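Local coordinates for holo-[acyl-carrier-protein] synthase (Thermotoga maritima, PDB 5XUM), which belongs to the 4'-phosphopantetheinyl transferase superfamily and assembles as a trimer of identical chains, at residues I7-V12 with D98-A103; K18-I23 with E40-R45; E26-L31 with E69-N74; G86-A91 with G163-G168; G112-E117 with I139-P144. All coordinates share one frame; numbering follows the deposited sequence.

Contact 1: I7-V12 with D98-A103; sequences IDVLEV and DRFAVA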
# COMPACT_ATOMS: atom_id res chain seq x y z
N ILE A 7 5.35 7.25 4.56
CA ILE A 7 6.73 6.86 4.31
C ILE A 7 7.64 7.84 5.07
O ILE A 7 7.31 9.02 5.21
CB ILE A 7 7.05 6.85 2.78
CG1 ILE A 7 8.33 6.07 2.47
CG2 ILE A 7 7.16 8.26 2.21
CD1 ILE A 7 8.15 4.59 2.26
N ASP A 8 8.75 7.34 5.61
CA ASP A 8 9.73 8.21 6.25
C ASP A 8 11.16 7.73 6.00
O ASP A 8 11.43 6.53 6.09
CB ASP A 8 9.49 8.34 7.76
CG ASP A 8 10.17 9.57 8.35
OD1 ASP A 8 10.97 9.41 9.30
OD2 ASP A 8 9.92 10.69 7.86
N VAL A 9 12.04 8.67 5.69
CA VAL A 9 13.46 8.38 5.50
C VAL A 9 14.31 9.23 6.45
O VAL A 9 14.07 10.42 6.60
CB VAL A 9 13.89 8.56 4.01
CG1 VAL A 9 13.74 10.01 3.55
CG2 VAL A 9 15.31 8.06 3.77
N LEU A 10 15.28 8.60 7.11
CA LEU A 10 16.22 9.34 7.96
C LEU A 10 17.60 8.70 8.01
O LEU A 10 17.73 7.47 7.98
CB LEU A 10 15.66 9.56 9.37
CG LEU A 10 15.08 8.41 10.20
CD1 LEU A 10 16.20 7.60 10.84
CD2 LEU A 10 14.15 8.94 11.27
N GLU A 11 18.63 9.54 8.06
CA GLU A 11 20.00 9.08 8.20
C GLU A 11 20.23 8.64 9.64
O GLU A 11 20.10 9.45 10.57
CB GLU A 11 20.98 10.19 7.79
CG GLU A 11 22.40 9.70 7.49
CD GLU A 11 23.23 10.71 6.71
OE1 GLU A 11 22.87 11.91 6.68
OE2 GLU A 11 24.25 10.30 6.12
N VAL A 12 20.55 7.36 9.82
CA VAL A 12 20.73 6.76 11.14
C VAL A 12 21.76 7.50 11.99
O VAL A 12 21.50 7.82 13.15
CB VAL A 12 21.10 5.25 11.04
CG1 VAL A 12 21.52 4.69 12.39
CG2 VAL A 12 19.93 4.45 10.47
N ASP A 98 19.81 0.75 5.98
CA ASP A 98 21.19 0.59 5.53
C ASP A 98 21.80 1.99 5.43
O ASP A 98 21.72 2.63 4.38
CB ASP A 98 21.26 -0.16 4.19
CG ASP A 98 22.70 -0.48 3.77
OD1 ASP A 98 22.90 -0.90 2.61
OD2 ASP A 98 23.62 -0.33 4.60
N ARG A 99 22.38 2.45 6.54
CA ARG A 99 22.84 3.84 6.72
C ARG A 99 21.66 4.82 6.80
O ARG A 99 21.64 5.70 7.67
CB ARG A 99 23.84 4.29 5.64
CG ARG A 99 25.18 3.56 5.70
CD ARG A 99 26.35 4.47 5.36
NE ARG A 99 26.24 5.11 4.05
CZ ARG A 99 25.97 6.39 3.84
NH1 ARG A 99 25.77 7.21 4.87
NH2 ARG A 99 25.89 6.87 2.61
N PHE A 100 20.70 4.67 5.89
CA PHE A 100 19.44 5.39 5.97
C PHE A 100 18.34 4.41 6.36
O PHE A 100 18.29 3.29 5.85
CB PHE A 100 19.10 6.04 4.62
CG PHE A 100 19.94 7.24 4.30
CD1 PHE A 100 19.48 8.52 4.60
CD2 PHE A 100 21.18 7.10 3.69
CE1 PHE A 100 20.25 9.64 4.30
CE2 PHE A 100 21.96 8.22 3.39
CZ PHE A 100 21.49 9.49 3.69
N ALA A 101 17.47 4.82 7.28
CA ALA A 101 16.32 4.02 7.66
C ALA A 101 15.11 4.44 6.83
O ALA A 101 14.88 5.64 6.62
CB ALA A 101 16.03 4.18 9.14
N VAL A 102 14.36 3.47 6.32
CA VAL A 102 13.11 3.75 5.60
C VAL A 102 11.97 2.95 6.23
O VAL A 102 12.04 1.72 6.35
CB VAL A 102 13.21 3.46 4.08
CG1 VAL A 102 11.88 3.75 3.38
CG2 VAL A 102 14.32 4.28 3.44
N ALA A 103 10.92 3.67 6.64
CA ALA A 103 9.75 3.04 7.26
C ALA A 103 8.50 3.25 6.42
O ALA A 103 8.31 4.32 5.83
CB ALA A 103 9.54 3.58 8.66
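Asp8, Val9, Leu10 and Glu11 pair with Ala103, Val102, Ala101 and Phe100 as neighbouring antiparallel strands of a three-stranded sheet, in which strand 100-108 is the middle member. Asp8 with Ala103 and Leu10 with Ala101 are hydrogen-bonded pairs, the shortest link being Ala101 N to Leu10 O at 2.8 Å. Past the last pair, Val12 N still reaches Arg99 O at 2.9 Å.

Apolar contacts fall on both faces. Small Ala101 lets Leu10 CD1 settle 3.8 Å from its CB on the face that helix 38-56 covers. On the other, the branched Val9 and Val102 meet through their CG2 atoms at 3.9 Å. This face turns to the other subunits, where Phe100 makes edge-to-face contacts with Phe100 of both.

Charged groups sit toward the ends. Asp8 OD2 forms a salt bridge with Lys54, hydrogen-bonds Ser96 OG of the second subunit and also binds a glycerol. Glu11 is held chiefly by Arg14, while its link to Arg99 is long. With CG anti to the backbone N (chi1 -162°), the Glu11 chain runs over the Phe100 ring, making a CH-pi contact in which CG stands 4.1 Å from the ring centroid.

Contact 2: K18-I23 with E40-R45; sequences KFAERI and EFIAGR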
# COMPACT_ATOMS: atom_id res chain seq x y z
N LYS A 18 20.05 9.79 22.65
CA LYS A 18 19.38 10.50 23.75
C LYS A 18 17.89 10.76 23.48
O LYS A 18 17.14 11.11 24.39
CB LYS A 18 20.10 11.82 24.05
CG LYS A 18 21.46 11.67 24.71
CD LYS A 18 22.18 13.01 24.81
CE LYS A 18 23.55 12.85 25.43
NZ LYS A 18 24.27 14.15 25.53
N PHE A 19 17.47 10.59 22.22
CA PHE A 19 16.07 10.75 21.82
C PHE A 19 15.18 9.62 22.35
O PHE A 19 13.95 9.76 22.37
CB PHE A 19 15.95 10.85 20.30
CG PHE A 19 16.21 12.23 19.75
CD1 PHE A 19 15.93 12.51 18.41
CD2 PHE A 19 16.73 13.25 20.55
CE1 PHE A 19 16.17 13.77 17.89
CE2 PHE A 19 16.96 14.51 20.03
CZ PHE A 19 16.68 14.78 18.70
N ALA A 20 15.81 8.52 22.77
CA ALA A 20 15.11 7.36 23.33
C ALA A 20 14.14 7.72 24.44
O ALA A 20 13.04 7.17 24.52
CB ALA A 20 16.12 6.34 23.83
N GLU A 21 14.55 8.65 25.30
CA GLU A 21 13.74 9.08 26.45
C GLU A 21 12.49 9.87 26.04
O GLU A 21 11.49 9.88 26.76
CB GLU A 21 14.60 9.89 27.42
CG GLU A 21 15.80 9.13 27.97
CD GLU A 21 16.79 10.01 28.72
OE1 GLU A 21 16.36 10.75 29.63
OE2 GLU A 21 17.99 9.96 28.39
N ARG A 22 12.55 10.51 24.88
CA ARG A 22 11.46 11.36 24.39
C ARG A 22 10.44 10.63 23.51
O ARG A 22 9.25 10.93 23.56
CB ARG A 22 12.02 12.58 23.64
CG ARG A 22 12.75 13.59 24.52
CD ARG A 22 11.80 14.42 25.36
NE ARG A 22 10.90 15.23 24.54
CZ ARG A 22 9.89 15.96 25.01
NH1 ARG A 22 9.64 15.99 26.32
NH2 ARG A 22 9.14 16.66 24.18
N ILE A 23 10.91 9.68 22.71
CA ILE A 23 10.06 9.05 21.69
C ILE A 23 9.54 7.65 22.04
O ILE A 23 8.50 7.23 21.51
CB ILE A 23 10.73 9.02 20.29
CG1 ILE A 23 11.94 8.07 20.27
CG2 ILE A 23 11.12 10.44 19.87
CD1 ILE A 23 12.26 7.53 18.89
N GLU A 40 20.46 2.30 15.64
CA GLU A 40 19.57 1.82 14.59
C GLU A 40 18.14 1.65 15.09
O GLU A 40 17.19 2.01 14.39
CB GLU A 40 20.05 0.48 14.04
CG GLU A 40 21.14 0.58 13.00
CD GLU A 40 21.09 -0.56 12.01
OE1 GLU A 40 20.84 -1.71 12.43
OE2 GLU A 40 21.29 -0.31 10.80
N PHE A 41 18.00 1.10 16.30
CA PHE A 41 16.68 0.86 16.88
C PHE A 41 15.91 2.16 17.05
O PHE A 41 14.73 2.23 16.69
CB PHE A 41 16.80 0.13 18.23
CG PHE A 41 15.48 -0.23 18.84
CD1 PHE A 41 14.79 -1.38 18.43
CD2 PHE A 41 14.90 0.58 19.81
CE1 PHE A 41 13.57 -1.71 18.99
CE2 PHE A 41 13.67 0.25 20.37
CZ PHE A 41 13.01 -0.89 19.96
N ILE A 42 16.58 3.17 17.60
CA ILE A 42 15.98 4.48 17.83
C ILE A 42 15.60 5.15 16.52
O ILE A 42 14.49 5.68 16.39
CB ILE A 42 16.93 5.41 18.64
CG1 ILE A 42 17.24 4.81 20.02
CG2 ILE A 42 16.34 6.81 18.78
CD1 ILE A 42 16.02 4.37 20.81
N ALA A 43 16.51 5.11 15.56
CA ALA A 43 16.28 5.67 14.23
C ALA A 43 15.06 5.00 13.57
O ALA A 43 14.21 5.68 13.00
CB ALA A 43 17.52 5.51 13.37
N GLY A 44 15.00 3.67 13.67
CA GLY A 44 13.89 2.90 13.11
C GLY A 44 12.54 3.21 13.73
O GLY A 44 11.54 3.34 13.02
N ARG A 45 12.51 3.35 15.06
CA ARG A 45 11.28 3.67 15.78
C ARG A 45 10.81 5.10 15.51
O ARG A 45 9.61 5.35 15.44
CB ARG A 45 11.42 3.41 17.28
CG ARG A 45 10.80 2.10 17.76
CD ARG A 45 11.36 0.91 17.00
NE ARG A 45 10.61 -0.32 17.27
CZ ARG A 45 10.80 -1.46 16.61
NH1 ARG A 45 11.70 -1.55 15.64
NH2 ARG A 45 10.07 -2.53 16.93
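Ile42 meets both Ala20 and Ile23, its two branches serving different partners. CD1 reaches the methyl of Ala20, with 3.6 Å between Ile42 CD1 and Ala20 CB; the short alanine side chain allows the two backbones to come close, their CA atoms 6.3 Å apart. Ile42 CG2 instead lies 4.1 Å from Ile23 CD1. Ile23 has CG1 between its backbone N and carbonyl carbon (chi1 69°), and from there the chain extends so that CD1 points at the helix, also resting 3.8 Å from Ile42 O. Phe19 adds a looser touch through CB alone, its ring being directed elsewhere.

No hydrogen bond crosses the interface; the side chains that meet here touch through aliphatic carbons. What positions it lies within each segment: Phe19 O accepts from both Arg22 N and Ile23 N, setting Ile23 one turn beyond, while Arg45 N bonds to Phe41 O. The Arg45 guanidinium, laid flat over Phe41 CE1, turns from the interface to bond Phe70 O.

Farther out, Lys49 donates to Ile23 O and Phe65 packs on Ile23. The short helix 20-23 thus lies against helix 38-56, with helix 26-34 reaching both through Phe32, which touches Ala20 and Ile42.

Contact 3: E26-L31 with E69-N74; sequences ESEKRL and EFLESN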
# COMPACT_ATOMS: atom_id res chain seq x y z
N GLU A 26 7.00 2.61 27.13
CA GLU A 26 7.56 1.73 28.16
C GLU A 26 7.98 0.35 27.64
O GLU A 26 9.05 -0.14 27.98
CB GLU A 26 6.61 1.59 29.35
CG GLU A 26 6.46 2.85 30.19
CD GLU A 26 7.78 3.34 30.77
OE1 GLU A 26 8.21 4.46 30.43
OE2 GLU A 26 8.41 2.59 31.55
N SER A 27 7.13 -0.26 26.82
CA SER A 27 7.42 -1.57 26.25
C SER A 27 8.54 -1.51 25.20
O SER A 27 9.28 -2.48 25.03
CB SER A 27 6.15 -2.19 25.65
OG SER A 27 5.20 -2.47 26.65
N GLU A 28 8.65 -0.38 24.52
CA GLU A 28 9.75 -0.15 23.57
C GLU A 28 11.09 -0.01 24.28
O GLU A 28 12.12 -0.43 23.76
CB GLU A 28 9.48 1.08 22.70
CG GLU A 28 8.40 0.88 21.65
CD GLU A 28 8.12 2.14 20.84
OE1 GLU A 28 8.00 3.23 21.44
OE2 GLU A 28 8.00 2.03 19.60
N LYS A 29 11.06 0.59 25.48
CA LYS A 29 12.26 0.74 26.32
C LYS A 29 12.81 -0.61 26.76
O LYS A 29 14.03 -0.81 26.78
CB LYS A 29 11.96 1.61 27.54
CG LYS A 29 11.86 3.10 27.24
CD LYS A 29 11.41 3.87 28.47
CE LYS A 29 11.25 5.35 28.16
NZ LYS A 29 10.71 6.11 29.32
N ARG A 30 11.91 -1.53 27.12
CA ARG A 30 12.28 -2.91 27.47
C ARG A 30 12.90 -3.65 26.28
O ARG A 30 13.83 -4.44 26.44
CB ARG A 30 11.08 -3.68 28.01
CG ARG A 30 10.77 -3.42 29.48
CD ARG A 30 9.51 -4.15 29.91
NE ARG A 30 8.29 -3.42 29.56
CZ ARG A 30 7.07 -3.93 29.58
NH1 ARG A 30 6.87 -5.19 29.93
NH2 ARG A 30 6.03 -3.18 29.23
N LEU A 31 12.36 -3.39 25.09
CA LEU A 31 12.88 -3.96 23.85
C LEU A 31 14.22 -3.32 23.47
O LEU A 31 15.11 -3.99 22.95
CB LEU A 31 11.86 -3.81 22.72
CG LEU A 31 12.08 -4.50 21.37
CD1 LEU A 31 12.08 -6.02 21.51
CD2 LEU A 31 11.01 -4.05 20.39
N GLU A 69 3.40 2.79 19.85
CA GLU A 69 4.53 1.89 20.05
C GLU A 69 4.66 0.90 18.91
O GLU A 69 3.67 0.46 18.34
CB GLU A 69 4.41 1.14 21.37
CG GLU A 69 4.81 1.95 22.59
CD GLU A 69 4.98 1.09 23.83
OE1 GLU A 69 3.97 0.55 24.33
OE2 GLU A 69 6.13 0.95 24.29
N PHE A 70 5.91 0.57 18.57
CA PHE A 70 6.19 -0.48 17.62
C PHE A 70 6.99 -1.58 18.30
O PHE A 70 8.19 -1.44 18.54
CB PHE A 70 6.89 0.07 16.37
CG PHE A 70 6.01 0.95 15.53
CD1 PHE A 70 5.27 0.41 14.49
CD2 PHE A 70 5.92 2.31 15.79
CE1 PHE A 70 4.46 1.22 13.71
CE2 PHE A 70 5.10 3.12 15.02
CZ PHE A 70 4.37 2.58 13.97
N LEU A 71 6.28 -2.66 18.62
CA LEU A 71 6.88 -3.82 19.27
C LEU A 71 7.29 -4.82 18.20
O LEU A 71 7.34 -4.49 17.02
CB LEU A 71 5.90 -4.43 20.28
CG LEU A 71 5.26 -3.46 21.28
CD1 LEU A 71 4.25 -4.17 22.17
CD2 LEU A 71 6.32 -2.75 22.12
N GLU A 72 7.60 -6.05 18.62
CA GLU A 72 8.00 -7.09 17.69
C GLU A 72 7.33 -8.44 17.95
O GLU A 72 7.32 -8.93 19.08
CB GLU A 72 9.52 -7.25 17.66
CG GLU A 72 10.24 -6.15 16.90
CD GLU A 72 11.65 -6.52 16.49
OE1 GLU A 72 12.03 -7.71 16.62
OE2 GLU A 72 12.38 -5.62 16.04
N SER A 73 6.76 -9.01 16.90
CA SER A 73 6.32 -10.39 16.87
C SER A 73 7.11 -11.07 15.76
O SER A 73 7.08 -10.62 14.61
CB SER A 73 4.82 -10.50 16.62
OG SER A 73 4.08 -9.95 17.70
N ASN A 74 7.81 -12.14 16.11
CA ASN A 74 8.82 -12.76 15.24
C ASN A 74 9.97 -11.79 15.00
O ASN A 74 10.79 -11.55 15.90
CB ASN A 74 8.21 -13.26 13.92
CG ASN A 74 6.98 -14.13 14.13
OD1 ASN A 74 6.97 -15.03 14.97
ND2 ASN A 74 5.94 -13.88 13.34
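Glu69 reaches from its strand to the first turn of helix 26-34, passing Glu28, which runs the opposite way. Glu69 CB lies 3.9 Å from Glu28 CD, and CG comes 3.6 Å from Glu28 OE1, so the aliphatic part of one acid lines the carboxylate of the other. Glu69 CD then sits by Ser27, whose compact side chain admits the carboxylate: OE2 is 3.4 Å from Ser27 CB. The tip ends at the helix backbone, where Glu28 N donates to Glu69 OE2 at 2.9 Å, nearly along the C-O axis. Glu69 OE1 is taken by His82, so both oxygens are engaged.

Glu28 makes the reciprocal bond. Its CG is anti to the carbonyl carbon (chi1 -73°) and the chain stays extended, which delivers OE2 to Phe70 N at 2.7 Å; this bond is almost straight (175°), though it arrives from above the carboxylate plane. Two glutamates this near, with Glu28 OE1 4.1 Å from Glu69 OE2, would probably repel one another, but Lys49 forms a salt bridge with Glu28 OE1 and Gly25 N donates to it as well. The Glu28 N-H and the partial positive charge of the helix start would be expected to favour the anionic form of Glu69.

Beside these polar bonds, Leu71 CD2 packs 3.6 Å from Ser27 CB. Leu31, through CD2, touches CG of Glu72, the two side chains at about a right angle; the Glu72 carboxylate makes a salt bridge with Arg35. Helix 26-34 thus packs, its axis turned 45°, against edge strand 68-73 of the mixed sheet, pinned by two acids that each accept a backbone N-H of the other element.

Contact 4: G86-A91 with G163-G168; sequences GFFNYA and GNILIG
Asn89 and Tyr90 form a classic beta bulge opposite Glu108, at the start of strand 90-97, and the loop residues Gly163 and Asn164 that lead on from strand 158-162 close against it. The backbone link is Asn164 N to Asn89 O, 3.1 Å. Gly163 CA also approaches Asn89 O at 3.1 Å, a CA-H...O contact; glycine suits this place, having a positive phi and no CB, which would point at Asn89 O and collide with it.

The Asn164 amide does the work a neighbouring strand would do. With CG between backbone N and carbonyl carbon (chi1 77°), it folds back along Ala91 and grips both its polar atoms. Ala91 N donates to Asn164 OD1 at 2.9 Å, in the carbonyl plane and on a lone pair, while Asn164 ND2 donates to Ala91 O at 3.1 Å from well above the plane of that carbonyl. An asparagine has the acceptor and donor needed for this paired grip, which fixes the rotation of its amide.

Tyr90 gives a broad flat surface: Asn164 N stands 3.8 Å above the centre of its ring and Gly163 C lies over the same face nearer the rim. The ring also makes a cation-pi contact with Arg110, whose backbone N binds Asn89 OD1. Beyond the polar part, Ile165 fills in between the two segments, among Leu79, Val81 and the bulge. Ile165 CD1 meets the edge of the Phe88 ring, 4.0 Å from Phe88 CE2, and finishes 3.7 Å from Ala91 CB.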
# COMPACT_ATOMS: atom_id res chain seq x y z
N GLY A 86 -8.10 6.55 15.04
CA GLY A 86 -9.06 6.35 13.95
C GLY A 86 -9.74 5.00 14.06
O GLY A 86 -9.59 4.30 15.06
N PHE A 87 -10.50 4.63 13.02
CA PHE A 87 -11.21 3.35 13.03
C PHE A 87 -10.58 2.29 12.12
O PHE A 87 -11.20 1.25 11.85
CB PHE A 87 -12.71 3.53 12.76
CG PHE A 87 -13.04 4.00 11.37
CD1 PHE A 87 -13.49 3.11 10.40
CD2 PHE A 87 -12.94 5.35 11.04
CE1 PHE A 87 -13.80 3.55 9.12
CE2 PHE A 87 -13.25 5.79 9.76
CZ PHE A 87 -13.68 4.89 8.80
N PHE A 88 -9.36 2.54 11.65
CA PHE A 88 -8.60 1.52 10.93
C PHE A 88 -8.39 0.34 11.88
O PHE A 88 -8.15 0.53 13.07
CB PHE A 88 -7.26 2.06 10.41
CG PHE A 88 -6.35 2.60 11.49
CD1 PHE A 88 -6.42 3.94 11.87
CD2 PHE A 88 -5.43 1.77 12.13
CE1 PHE A 88 -5.59 4.44 12.86
CE2 PHE A 88 -4.61 2.27 13.13
CZ PHE A 88 -4.68 3.60 13.50
N ASN A 89 -8.52 -0.88 11.37
CA ASN A 89 -8.26 -2.06 12.20
C ASN A 89 -7.02 -2.84 11.79
O ASN A 89 -6.63 -3.80 12.45
CB ASN A 89 -9.50 -2.96 12.33
CG ASN A 89 -10.06 -3.41 11.00
OD1 ASN A 89 -9.68 -2.91 9.93
ND2 ASN A 89 -10.97 -4.38 11.05
N TYR A 90 -6.40 -2.41 10.70
CA TYR A 90 -5.15 -3.01 10.25
C TYR A 90 -4.08 -1.95 10.00
O TYR A 90 -4.33 -0.93 9.35
CB TYR A 90 -5.37 -3.89 9.01
CG TYR A 90 -5.86 -5.27 9.36
CD1 TYR A 90 -4.98 -6.35 9.44
CD2 TYR A 90 -7.21 -5.50 9.63
CE1 TYR A 90 -5.42 -7.61 9.77
CE2 TYR A 90 -7.67 -6.76 9.96
CZ TYR A 90 -6.77 -7.81 10.03
OH TYR A 90 -7.23 -9.07 10.36
N ALA A 91 -2.89 -2.21 10.54
CA ALA A 91 -1.72 -1.41 10.25
C ALA A 91 -0.66 -2.34 9.69
O ALA A 91 -0.13 -3.20 10.39
CB ALA A 91 -1.21 -0.71 11.51
N GLY A 163 -8.46 -6.40 14.72
CA GLY A 163 -7.64 -6.57 13.51
C GLY A 163 -6.26 -7.11 13.85
O GLY A 163 -6.15 -8.14 14.50
N ASN A 164 -5.21 -6.40 13.42
CA ASN A 164 -3.83 -6.75 13.81
C ASN A 164 -3.18 -5.70 14.71
O ASN A 164 -1.97 -5.70 14.92
CB ASN A 164 -2.97 -7.05 12.57
CG ASN A 164 -2.52 -5.79 11.84
OD1 ASN A 164 -3.05 -4.70 12.06
ND2 ASN A 164 -1.55 -5.94 10.95
N ILE A 165 -4.01 -4.81 15.26
CA ILE A 165 -3.57 -3.74 16.14
C ILE A 165 -3.47 -4.25 17.58
O ILE A 165 -4.35 -4.99 18.03
CB ILE A 165 -4.57 -2.55 16.15
CG1 ILE A 165 -5.07 -2.22 14.73
CG2 ILE A 165 -3.97 -1.32 16.82
CD1 ILE A 165 -4.01 -1.66 13.79
N LEU A 166 -2.40 -3.88 18.27
CA LEU A 166 -2.30 -4.14 19.71
C LEU A 166 -2.79 -2.92 20.49
O LEU A 166 -2.50 -1.78 20.13
CB LEU A 166 -0.86 -4.48 20.11
CG LEU A 166 -0.17 -5.69 19.47
CD1 LEU A 166 1.29 -5.74 19.89
CD2 LEU A 166 -0.87 -7.00 19.82
N ILE A 167 -3.54 -3.18 21.56
CA ILE A 167 -4.17 -2.11 22.35
C ILE A 167 -3.60 -2.07 23.76
O ILE A 167 -3.66 -3.06 24.50
CB ILE A 167 -5.71 -2.29 22.39
CG1 ILE A 167 -6.28 -2.22 20.98
CG2 ILE A 167 -6.36 -1.23 23.28
CD1 ILE A 167 -7.44 -3.16 20.76
N GLY A 168 -3.04 -0.92 24.13
CA GLY A 168 -2.49 -0.71 25.47
C GLY A 168 -1.20 -1.46 25.70
O GLY A 168 -0.93 -1.92 26.82

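Contact 5: G112-E117 with I139-P144; sequences GDIIVE and IETSLP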
# COMPACT_ATOMS: atom_id res chain seq x y z
N GLY A 112 -15.26 -6.27 9.29
CA GLY A 112 -15.14 -7.27 10.35
C GLY A 112 -13.75 -7.33 10.96
O GLY A 112 -13.10 -6.30 11.15
N ASP A 113 -13.30 -8.55 11.25
CA ASP A 113 -11.98 -8.82 11.86
C ASP A 113 -11.79 -8.17 13.23
O ASP A 113 -10.67 -7.86 13.64
CB ASP A 113 -10.84 -8.44 10.90
CG ASP A 113 -10.29 -9.63 10.13
OD1 ASP A 113 -10.03 -10.68 10.76
OD2 ASP A 113 -10.10 -9.51 8.90
N ILE A 114 -12.90 -7.96 13.93
CA ILE A 114 -12.90 -7.49 15.30
C ILE A 114 -13.58 -8.57 16.14
O ILE A 114 -14.75 -8.88 15.94
CB ILE A 114 -13.62 -6.13 15.43
CG1 ILE A 114 -12.85 -5.05 14.66
CG2 ILE A 114 -13.79 -5.73 16.89
CD1 ILE A 114 -13.71 -3.95 14.09
N ILE A 115 -12.82 -9.16 17.06
CA ILE A 115 -13.29 -10.30 17.85
C ILE A 115 -13.66 -9.86 19.27
O ILE A 115 -12.86 -9.23 19.96
CB ILE A 115 -12.26 -11.46 17.90
CG1 ILE A 115 -11.67 -11.75 16.51
CG2 ILE A 115 -12.87 -12.71 18.53
CD1 ILE A 115 -12.66 -12.19 15.45
N VAL A 116 -14.89 -10.18 19.67
CA VAL A 116 -15.44 -9.79 20.97
C VAL A 116 -16.10 -11.00 21.65
O VAL A 116 -16.85 -11.74 21.02
CB VAL A 116 -16.49 -8.66 20.82
CG1 VAL A 116 -17.15 -8.35 22.15
CG2 VAL A 116 -15.85 -7.40 20.25
N GLU A 117 -15.80 -11.18 22.94
CA GLU A 117 -16.42 -12.23 23.74
C GLU A 117 -17.50 -11.65 24.65
O GLU A 117 -17.26 -10.69 25.38
CB GLU A 117 -15.37 -12.99 24.55
CG GLU A 117 -15.89 -14.19 25.34
CD GLU A 117 -16.22 -15.39 24.47
OE1 GLU A 117 -15.48 -16.39 24.55
OE2 GLU A 117 -17.21 -15.34 23.71
N ILE A 139 -17.45 -9.20 14.85
CA ILE A 139 -18.39 -8.10 14.60
C ILE A 139 -17.82 -7.09 13.60
O ILE A 139 -16.60 -7.01 13.42
CB ILE A 139 -18.79 -7.37 15.91
CG1 ILE A 139 -17.56 -6.74 16.59
CG2 ILE A 139 -19.53 -8.32 16.86
CD1 ILE A 139 -17.90 -5.64 17.58
N GLU A 140 -18.71 -6.36 12.95
CA GLU A 140 -18.32 -5.18 12.18
C GLU A 140 -18.69 -3.94 12.98
O GLU A 140 -19.83 -3.78 13.40
CB GLU A 140 -18.97 -5.18 10.79
CG GLU A 140 -18.94 -3.83 10.05
CD GLU A 140 -17.53 -3.28 9.82
OE1 GLU A 140 -16.53 -4.00 10.00
OE2 GLU A 140 -17.42 -2.09 9.45
N THR A 141 -17.70 -3.08 13.20
CA THR A 141 -17.92 -1.79 13.85
C THR A 141 -16.90 -0.75 13.38
O THR A 141 -15.77 -1.10 13.02
CB THR A 141 -17.92 -1.89 15.39
OG1 THR A 141 -18.11 -0.59 15.97
CG2 THR A 141 -16.61 -2.48 15.92
N SER A 142 -17.32 0.51 13.37
CA SER A 142 -16.44 1.63 13.04
C SER A 142 -15.98 2.35 14.31
O SER A 142 -15.39 3.43 14.24
CB SER A 142 -17.13 2.60 12.09
OG SER A 142 -17.43 1.98 10.86
N LEU A 143 -16.27 1.76 15.47
CA LEU A 143 -15.83 2.32 16.74
C LEU A 143 -14.33 2.12 16.93
O LEU A 143 -13.83 1.01 16.72
CB LEU A 143 -16.60 1.72 17.92
CG LEU A 143 -18.09 2.07 18.07
CD1 LEU A 143 -18.71 1.26 19.20
CD2 LEU A 143 -18.29 3.56 18.30
N PRO A 144 -13.61 3.19 17.31
CA PRO A 144 -12.18 3.11 17.63
C PRO A 144 -11.94 2.17 18.82
O PRO A 144 -12.83 2.03 19.67
CB PRO A 144 -11.82 4.56 17.98
CG PRO A 144 -12.85 5.39 17.30
CD PRO A 144 -14.10 4.58 17.39
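Glu140 OE1 receives the amide of Gly112 in a short, nearly straight bond, 2.7 Å from Gly112 N with an angle of 171° at the hydrogen. The N-H arrives on the anti side of the carboxylate, somewhat out of its plane. This bond ties down the loop just ahead of strand 114-117. Lys109 NZ, which donates to Thr141 O, adds a long, weak ion pair with Glu140 OE1. The bend of the Glu140 chain makes the grip possible: CB points away from the other segment, but a turn at chi2 (58°) brings the carboxylate back to Gly112. Gly112, at a positive phi that suits glycine, brings its CA 3.4 Å from Ile139 O.

The strands themselves are joined by Ile139 N to Ile114 O at 2.9 Å, another nearly linear bond. Beta-branched residues, well suited to strands, fill the face beside it. Ile139 CG1 lies 3.9 Å from Ile114 CG2, and Ile139 CD1 continues to Val116 CG2 at 3.8 Å. In the other direction Ile114 CD1 reaches the methyl of Thr141, 3.7 Å from its CG2, the two side chains crossing at about a right angle. Leu148 and Leu152 of helix 145-154 cover this apolar face.

Thr141 serves twice, since its OG1 accepts from Leu143 N (3.0 Å) in an ST turn. That turn leads to Pro144, the N-cap residue of helix 145-154. Strand 137-140 running antiparallel beside 114-117, with the following helix packed on their face, makes this a piece of a four-stranded antiparallel sheet layered with a helix.

Overall arrangement
The five contacts run along an elongated chain, with contacts 1 and 5 on opposite sides of its centre, their own centres about 34 Å apart. Contact 4, about 5 Å from the chain centre, lies between them and joins contact 5 through Gly163 N and Asp113 O, 2.9 Å apart. Contacts 1, 2 and 3 form a continuous group: Leu10 and Val12 pack on Ala43, and Arg45 CG lies against Glu28 OE2 at 3.4 Å. Contacts 3 and 4 meet more lightly, through Leu71 and Leu166. A glycerol about 3 Å from the Asp8 side chain, probably from the crystallisation liquor, marks contact 1, where subunits of the trimer also meet.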